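Local structure of uncharacterized protein (Bacteroides ovatus, 4E6F) at residues 11-16 against 154-159; 108-113 against 161-166; 123-128 against 149-154. The protein is of unknown function, being an uncharacterized member of the DUF4468 family with a TBP-like fold. All blocks are in the same frame, centred on the assembly; numbering follows the deposited sequence.

All three contacts use helix 149-169, following it from its start (contact 3) through its middle (contact 1) to its later turns (contact 2), with Lys154 common to the first two. Contact 2 is the core one: strand 107-119 meets the helix almost wholly through apolar side chains, with no hydrogen bond between its segments. Contacts 1 and 3 are partly buried; in contact 1 the loop 11-16 adds a tyrosine-aspartate hydrogen bond and an arginine laid over a valine, while contact 3 joins strand 123-126 to the start of the helix by one aromatic pair. Both touch a nitrate ion, and Leu112 of contact 2 packs on Phe158 and Ala159 of contact 1.

Contact 1. Residues 11-16 against 154-159; sequences TRYLVG and KTVDFA. With NO3 (nitrate ion), chain C.
Tyr13 and Val156 form the middle of this contact, with Arg12 and Asp157 completing it. The tyrosine ring turns its edge to the helix: CD1 lies 3.7 Å from Val156 CB, which sits in the plane of the ring. Farther along the same edge the phenol reaches Asp157, Tyr13 OH donating to Asp157 OD1 at 2.6 Å. That short bond uses the syn lone pair of the carboxylate oxygen, with ring and carboxylate planes 54° apart, and it fixes the outer end of the ring.

Arg12 comes in from another direction. Its CG rests over one face of the Tyr13 ring, offset toward the rim, and its guanidinium lies flat over Val156 CG1, which is 3.7 Å from Arg12 CZ and centred under the planar group. A bend at chi2 (72°), after a CG placed opposite the backbone N, carries the chain past the tyrosine and over the valine. The charge itself is engaged elsewhere, in a salt bridge from Arg12 NH2 to Asp160, one helical turn beyond Val156. Val156 thus meets both an aromatic edge and a guanidinium face, while it also touches Val18 and Phe27.

The backbone of the loop is held as well, because Arg152 NE donates to the carbonyl oxygen of Tyr13. On another side of the helix, Lys154 NZ binds a nitrate ion, probably from the crystallisation liquor, at 2.8 Å from its O2, with a weak second bond to O3.

The arrangement is that of an N-terminal segment, with a short 3-10 turn at residues 11-13, laid against a helix that itself packs on the antiparallel sheet of the TBP-like fold.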
# COMPACT_ATOMS: atom_id res chain seq x y z
N THR A 11 8.27 -11.13 12.49
CA THR A 11 9.35 -11.30 11.52
C THR A 11 9.13 -10.45 10.24
O THR A 11 10.06 -9.80 9.77
CB THR A 11 9.45 -12.80 11.14
OG1 THR A 11 9.74 -13.56 12.33
CG2 THR A 11 10.49 -13.09 10.07
N ARG A 12 7.90 -10.43 9.71
CA ARG A 12 7.55 -9.72 8.48
C ARG A 12 7.83 -8.22 8.57
O ARG A 12 8.17 -7.60 7.57
CB ARG A 12 6.02 -9.92 8.20
CG ARG A 12 5.38 -8.97 7.14
CD ARG A 12 5.88 -9.38 5.79
NE ARG A 12 5.54 -8.47 4.69
CZ ARG A 12 6.38 -7.59 4.15
NH1 ARG A 12 7.55 -7.35 4.72
NH2 ARG A 12 6.04 -6.93 3.05
N TYR A 13 7.69 -7.65 9.76
CA TYR A 13 7.68 -6.19 9.95
C TYR A 13 9.02 -5.55 10.34
O TYR A 13 9.07 -4.35 10.63
CB TYR A 13 6.63 -5.88 11.03
CG TYR A 13 5.29 -6.54 10.74
CD1 TYR A 13 4.53 -6.15 9.64
CD2 TYR A 13 4.81 -7.58 11.53
CE1 TYR A 13 3.31 -6.75 9.35
CE2 TYR A 13 3.59 -8.19 11.26
CZ TYR A 13 2.86 -7.81 10.14
OH TYR A 13 1.65 -8.42 9.89
N LEU A 14 10.10 -6.31 10.30
CA LEU A 14 11.38 -5.79 10.76
C LEU A 14 12.19 -5.16 9.59
O LEU A 14 11.62 -4.43 8.79
CB LEU A 14 12.13 -6.86 11.58
CG LEU A 14 11.29 -7.47 12.72
CD1 LEU A 14 12.06 -8.56 13.46
CD2 LEU A 14 10.81 -6.40 13.71
N VAL A 15 13.51 -5.40 9.53
CA VAL A 15 14.43 -4.86 8.52
C VAL A 15 13.83 -4.94 7.08
O VAL A 15 13.38 -6.02 6.68
CB VAL A 15 15.78 -5.64 8.61
CG1 VAL A 15 16.74 -5.24 7.49
CG2 VAL A 15 16.45 -5.44 9.98
N GLY A 16 13.75 -3.80 6.39
CA GLY A 16 13.26 -3.72 5.01
C GLY A 16 11.75 -3.71 4.78
O GLY A 16 11.31 -3.58 3.63
N LYS A 154 -0.19 -2.75 10.45
CA LYS A 154 -1.38 -2.63 9.60
C LYS A 154 -1.06 -1.96 8.27
O LYS A 154 -1.71 -2.30 7.27
CB LYS A 154 -2.54 -1.95 10.36
CG LYS A 154 -3.03 -2.78 11.56
CD LYS A 154 -3.53 -4.16 11.18
CE LYS A 154 -4.23 -4.87 12.32
NZ LYS A 154 -3.31 -5.70 13.14
N THR A 155 -0.06 -1.05 8.23
CA THR A 155 0.29 -0.43 6.94
C THR A 155 1.03 -1.45 6.05
O THR A 155 0.75 -1.55 4.85
CB THR A 155 1.10 0.86 7.11
OG1 THR A 155 0.38 1.73 7.98
CG2 THR A 155 1.33 1.58 5.75
N VAL A 156 1.96 -2.21 6.64
CA VAL A 156 2.66 -3.27 5.88
C VAL A 156 1.62 -4.30 5.37
O VAL A 156 1.70 -4.70 4.20
CB VAL A 156 3.80 -3.93 6.71
CG1 VAL A 156 4.35 -5.20 6.02
CG2 VAL A 156 4.94 -2.94 6.97
N ASP A 157 0.66 -4.72 6.23
CA ASP A 157 -0.38 -5.67 5.79
C ASP A 157 -1.20 -5.08 4.64
O ASP A 157 -1.55 -5.81 3.71
CB ASP A 157 -1.33 -6.04 6.94
CG ASP A 157 -0.67 -6.84 8.06
OD1 ASP A 157 0.48 -7.29 7.87
OD2 ASP A 157 -1.31 -7.01 9.12
N PHE A 158 -1.53 -3.78 4.74
CA PHE A 158 -2.29 -3.09 3.71
C PHE A 158 -1.54 -3.14 2.36
O PHE A 158 -2.14 -3.44 1.32
CB PHE A 158 -2.52 -1.65 4.16
CG PHE A 158 -3.25 -0.82 3.14
CD1 PHE A 158 -4.63 -0.78 3.12
CD2 PHE A 158 -2.55 -0.07 2.20
CE1 PHE A 158 -5.32 -0.02 2.18
CE2 PHE A 158 -3.24 0.68 1.23
CZ PHE A 158 -4.62 0.69 1.22
N ALA A 159 -0.24 -2.85 2.38
CA ALA A 159 0.58 -2.89 1.16
C ALA A 159 0.64 -4.33 0.62
O ALA A 159 0.45 -4.55 -0.59
CB ALA A 159 1.97 -2.37 1.44
N NO3 C . -2.00 -4.14 15.87
O1 NO3 C . -1.56 -3.97 16.99
O2 NO3 C . -1.41 -4.74 15.00
O3 NO3 C . -3.19 -3.60 15.57

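Contact 2. Residues 108-113 against 161-166; sequences CLVELE and DMFMDV
Val110 projects from its strand between Phe163 and Val166 of the helix, in the helix-on-sheet packing of the TBP-like fold. Strand and helix run nearly antiparallel, at 154°, with the axes of the two short segments 10.0 Å apart, a spacing bridged by apolar side chains from both elements.

The two methyls of Val110 divide the work. CG2 meets Val166 tip to tip, 4.0 Å from Val166 CG1, while CG1 lies in the plane of the Phe163 ring and touches its edge, 3.9 Å from Phe163 CE1. With its CG1 opposite the backbone N (chi1 -179°), the valine presents one branch to each helix residue and fills the hollow between them. Phe31 of the neighbouring strand touches both Val110 and Val166, and Trp48 of helix 38-54 also packs on Val166.

Two residues farther along the strand, Leu112 forms a second bump. In the conformer described, its CD1 crosses the end of selenomethionine Met162, 4.0 Å from Met162 SE; both residues have a second conformer, so the detail of this pair is less certain. Ile99 packs on Met162 as well.

Phe163 slides alongside Val110 in the opposite direction and reaches the strand backbone, where Val110 O lies 3.6 Å from Phe163 CE1, oblique to the ring.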
# COMPACT_ATOMS: atom_id res chain seq x y z
N CYS A 108 5.62 -4.96 -14.72
CA CYS A 108 4.81 -3.93 -14.08
C CYS A 108 5.41 -3.59 -12.74
O CYS A 108 5.75 -4.50 -11.98
CB CYS A 108 3.37 -4.43 -13.91
SG CYS A 108 2.23 -3.16 -13.32
N LEU A 109 5.51 -2.29 -12.43
CA LEU A 109 5.95 -1.85 -11.11
C LEU A 109 4.76 -1.20 -10.45
O LEU A 109 4.14 -0.31 -11.05
CB LEU A 109 7.14 -0.87 -11.19
CG LEU A 109 7.60 -0.24 -9.85
CD1 LEU A 109 8.20 -1.29 -8.92
CD2 LEU A 109 8.61 0.92 -10.10
N VAL A 110 4.44 -1.59 -9.21
CA VAL A 110 3.35 -0.98 -8.46
C VAL A 110 3.94 -0.34 -7.21
O VAL A 110 4.66 -1.00 -6.46
CB VAL A 110 2.21 -1.98 -8.09
CG1 VAL A 110 1.08 -1.28 -7.32
CG2 VAL A 110 1.65 -2.67 -9.35
N GLU A 111 3.69 0.96 -7.03
CA GLU A 111 4.16 1.68 -5.88
C GLU A 111 3.02 2.26 -5.07
O GLU A 111 2.05 2.77 -5.64
CB GLU A 111 5.09 2.84 -6.30
CG GLU A 111 6.37 2.33 -6.95
CD GLU A 111 7.21 3.42 -7.60
OE1 GLU A 111 6.75 4.04 -8.58
OE2 GLU A 111 8.33 3.66 -7.10
N LEU A 112 3.16 2.19 -3.73
CA LEU A 112 2.20 2.78 -2.80
C LEU A 112 2.96 3.87 -2.06
O LEU A 112 3.94 3.58 -1.36
CB LEU A 112 1.61 1.72 -1.85
CG LEU A 112 0.64 2.24 -0.81
CD1 LEU A 112 -0.68 2.65 -1.46
CD2 LEU A 112 0.39 1.20 0.27
N GLU A 113 2.57 5.11 -2.28
CA GLU A 113 3.32 6.24 -1.73
C GLU A 113 2.44 7.37 -1.24
O GLU A 113 1.22 7.27 -1.29
CB GLU A 113 4.28 6.76 -2.82
CG GLU A 113 3.59 7.15 -4.13
CD GLU A 113 4.51 7.72 -5.19
OE1 GLU A 113 5.61 8.19 -4.83
OE2 GLU A 113 4.15 7.65 -6.38
N ASP A 161 -1.51 -6.66 1.01
CA ASP A 161 -2.83 -6.99 0.47
C ASP A 161 -2.99 -6.43 -0.95
O ASP A 161 -3.53 -7.10 -1.83
CB ASP A 161 -3.94 -6.45 1.38
CG ASP A 161 -5.30 -6.98 1.01
OD1 ASP A 161 -5.45 -8.22 0.86
OD2 ASP A 161 -6.20 -6.16 0.75
N MSE A 162 -2.50 -5.21 -1.15
CA MSE A 162 -2.58 -4.57 -2.46
C MSE A 162 -1.77 -5.32 -3.49
O MSE A 162 -2.23 -5.51 -4.62
CB MSE A 162 -2.08 -3.14 -2.38
CG MSE A 162 -2.23 -2.42 -3.71
SE MSE A 162 -1.95 -0.53 -3.52
CE MSE A 162 -3.55 -0.09 -2.55
N PHE A 163 -0.55 -5.74 -3.11
CA PHE A 163 0.32 -6.44 -4.05
C PHE A 163 -0.25 -7.82 -4.39
O PHE A 163 -0.11 -8.26 -5.53
CB PHE A 163 1.75 -6.51 -3.52
CG PHE A 163 2.36 -5.13 -3.33
CD1 PHE A 163 2.11 -4.11 -4.25
CD2 PHE A 163 3.21 -4.87 -2.26
CE1 PHE A 163 2.66 -2.84 -4.08
CE2 PHE A 163 3.75 -3.59 -2.09
CZ PHE A 163 3.48 -2.58 -3.00
N MSE A 164 -0.92 -8.47 -3.43
CA MSE A 164 -1.61 -9.72 -3.71
C MSE A 164 -2.78 -9.47 -4.70
O MSE A 164 -2.97 -10.24 -5.65
CB MSE A 164 -2.14 -10.37 -2.41
CG MSE A 164 -3.00 -11.63 -2.64
SE MSE A 164 -2.10 -13.11 -3.58
CE MSE A 164 -0.69 -13.48 -2.27
N ASP A 165 -3.53 -8.35 -4.50
CA ASP A 165 -4.63 -8.00 -5.36
C ASP A 165 -4.16 -7.85 -6.81
O ASP A 165 -4.83 -8.30 -7.74
CB ASP A 165 -5.27 -6.70 -4.88
CG ASP A 165 -6.76 -6.71 -5.02
OD1 ASP A 165 -7.41 -7.64 -4.46
OD2 ASP A 165 -7.29 -5.84 -5.73
N VAL A 166 -2.99 -7.20 -6.98
CA VAL A 166 -2.40 -7.02 -8.31
C VAL A 166 -2.02 -8.38 -8.91
O VAL A 166 -2.28 -8.63 -10.09
CB VAL A 166 -1.19 -6.07 -8.27
CG1 VAL A 166 -0.43 -6.07 -9.60
CG2 VAL A 166 -1.59 -4.65 -7.85

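Contact 3. Residues 123-128 against 149-154; sequences EKYKAE and AKWRRK. With NO3 (nitrate ion), chain C.
Tyr125 and Trp151 make the direct contact, an edge-to-face (T-shaped) aromatic pair. The edge of Tyr125 is turned toward the face of the six-membered ring of Trp151, with centroids 5.6 Å apart and planes at 66°; the nearest atoms, Tyr125 CD2 and Trp151 CH2, are 4.2 Å apart. Tyr125 has a second conformer; this is one. Trp130 stacks on Tyr125 and meets Trp151 edge-to-face.

In the same conformer Tyr125 OH donates to Glu123 OE1 at 2.7 Å, on the anti side of the carboxylate and 25° out of its plane, which would tie this ring position to its strand.

A nitrate ion, probably from the crystallisation liquor, is held chiefly by the Lys154 amine. Extended from CG to NE, Arg153 adds a weak bond from NH1 to nitrate O2 at 3.3 Å, while its NE pairs with Asp10. Lys150 CB packs 3.4 Å from nitrate O1, its NZ forming a salt bridge with Asp91. With an alanine here the Lys154 amine is gone, and the nitrate would probably be left to the weak Arg153 bond.

The chemistry implies a strand-to-helix join that is purely aromatic, beside a basic helix surface able to hold a small anion.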
# COMPACT_ATOMS: atom_id res chain seq x y z
N GLU A 123 -5.74 14.30 14.37
CA GLU A 123 -4.33 13.96 14.48
C GLU A 123 -3.83 13.54 13.10
O GLU A 123 -4.39 12.62 12.50
CB GLU A 123 -4.11 12.85 15.52
CG GLU A 123 -4.62 13.22 16.91
CD GLU A 123 -4.59 12.09 17.93
OE1 GLU A 123 -3.70 11.21 17.83
OE2 GLU A 123 -5.44 12.09 18.85
N LYS A 124 -2.85 14.27 12.56
CA LYS A 124 -2.31 14.01 11.22
C LYS A 124 -0.90 13.50 11.35
O LYS A 124 -0.06 14.15 11.97
CB LYS A 124 -2.37 15.30 10.36
CG LYS A 124 -3.76 15.91 10.30
CD LYS A 124 -4.37 15.88 8.92
CE LYS A 124 -5.64 16.69 8.88
NZ LYS A 124 -6.30 16.62 7.55
N TYR A 125 -0.63 12.31 10.76
CA TYR A 125 0.70 11.69 10.84
C TYR A 125 1.20 11.30 9.48
O TYR A 125 0.51 10.58 8.76
CB TYR A 125 0.68 10.41 11.71
CG TYR A 125 0.21 10.62 13.13
CD1 TYR A 125 1.02 11.27 14.06
CD2 TYR A 125 -1.03 10.15 13.56
CE1 TYR A 125 0.59 11.48 15.38
CE2 TYR A 125 -1.46 10.32 14.88
CZ TYR A 125 -0.66 11.01 15.77
OH TYR A 125 -1.07 11.19 17.08
N LYS A 126 2.40 11.77 9.11
CA LYS A 126 3.00 11.39 7.82
C LYS A 126 3.72 10.06 8.02
O LYS A 126 4.38 9.88 9.05
CB LYS A 126 3.98 12.47 7.32
CG LYS A 126 3.34 13.80 6.99
CD LYS A 126 4.39 14.82 6.56
CE LYS A 126 3.85 16.23 6.42
NZ LYS A 126 3.69 16.92 7.73
N ALA A 127 3.64 9.12 7.05
CA ALA A 127 4.30 7.83 7.25
C ALA A 127 5.81 7.97 7.56
O ALA A 127 6.36 7.19 8.33
CB ALA A 127 4.11 6.96 6.01
N GLU A 128 6.47 8.99 6.99
CA GLU A 128 7.93 9.23 7.12
C GLU A 128 8.37 9.55 8.53
O GLU A 128 9.55 9.35 8.86
CB GLU A 128 8.39 10.38 6.22
CG GLU A 128 8.29 10.05 4.74
CD GLU A 128 6.88 9.99 4.19
OE1 GLU A 128 5.99 10.70 4.72
OE2 GLU A 128 6.66 9.24 3.20
N ALA A 149 3.63 -0.07 16.85
CA ALA A 149 3.46 -1.37 16.21
C ALA A 149 2.18 -1.49 15.40
O ALA A 149 2.24 -2.01 14.29
CB ALA A 149 3.53 -2.47 17.25
N LYS A 150 1.04 -1.02 15.92
CA LYS A 150 -0.22 -1.15 15.18
C LYS A 150 -0.15 -0.41 13.85
O LYS A 150 -0.66 -0.90 12.85
CB LYS A 150 -1.43 -0.68 16.01
CG LYS A 150 -1.49 0.82 16.31
CD LYS A 150 -2.63 1.09 17.30
CE LYS A 150 -2.84 2.58 17.43
NZ LYS A 150 -3.85 2.91 18.50
N TRP A 151 0.51 0.76 13.83
CA TRP A 151 0.68 1.55 12.62
C TRP A 151 1.53 0.83 11.59
O TRP A 151 1.15 0.74 10.42
CB TRP A 151 1.33 2.90 12.98
CG TRP A 151 0.50 3.70 13.93
CD1 TRP A 151 0.57 3.69 15.29
CD2 TRP A 151 -0.58 4.56 13.58
NE1 TRP A 151 -0.39 4.52 15.82
CE2 TRP A 151 -1.12 5.07 14.79
CE3 TRP A 151 -1.13 5.00 12.37
CZ2 TRP A 151 -2.19 5.97 14.81
CZ3 TRP A 151 -2.19 5.88 12.38
CH2 TRP A 151 -2.72 6.35 13.59
N ARG A 152 2.68 0.32 12.02
CA ARG A 152 3.60 -0.34 11.10
C ARG A 152 3.03 -1.69 10.61
O ARG A 152 3.05 -1.97 9.40
CB ARG A 152 4.97 -0.51 11.76
CG ARG A 152 5.97 -1.22 10.83
CD ARG A 152 7.39 -0.77 11.15
NE ARG A 152 8.41 -1.61 10.50
CZ ARG A 152 9.56 -1.15 10.02
NH1 ARG A 152 9.80 0.16 9.98
NH2 ARG A 152 10.46 -1.99 9.52
N ARG A 153 2.51 -2.53 11.53
CA ARG A 153 1.92 -3.80 11.09
C ARG A 153 0.79 -3.60 10.09
O ARG A 153 0.75 -4.28 9.06
CB ARG A 153 1.33 -4.58 12.27
CG ARG A 153 2.34 -5.22 13.18
CD ARG A 153 1.66 -6.28 14.05
NE ARG A 153 2.49 -6.61 15.21
CZ ARG A 153 2.37 -6.09 16.43
NH1 ARG A 153 1.39 -5.22 16.69
NH2 ARG A 153 3.19 -6.45 17.40
N LYS A 154 -0.19 -2.75 10.45
CA LYS A 154 -1.38 -2.63 9.60
C LYS A 154 -1.06 -1.96 8.27
O LYS A 154 -1.71 -2.30 7.27
CB LYS A 154 -2.54 -1.95 10.36
CG LYS A 154 -3.03 -2.78 11.56
CD LYS A 154 -3.53 -4.16 11.18
CE LYS A 154 -4.23 -4.87 12.32
NZ LYS A 154 -3.31 -5.70 13.14
N NO3 C . -2.00 -4.14 15.87
O1 NO3 C . -1.56 -3.97 16.99
O2 NO3 C . -1.41 -4.74 15.00
O3 NO3 C . -3.19 -3.60 15.57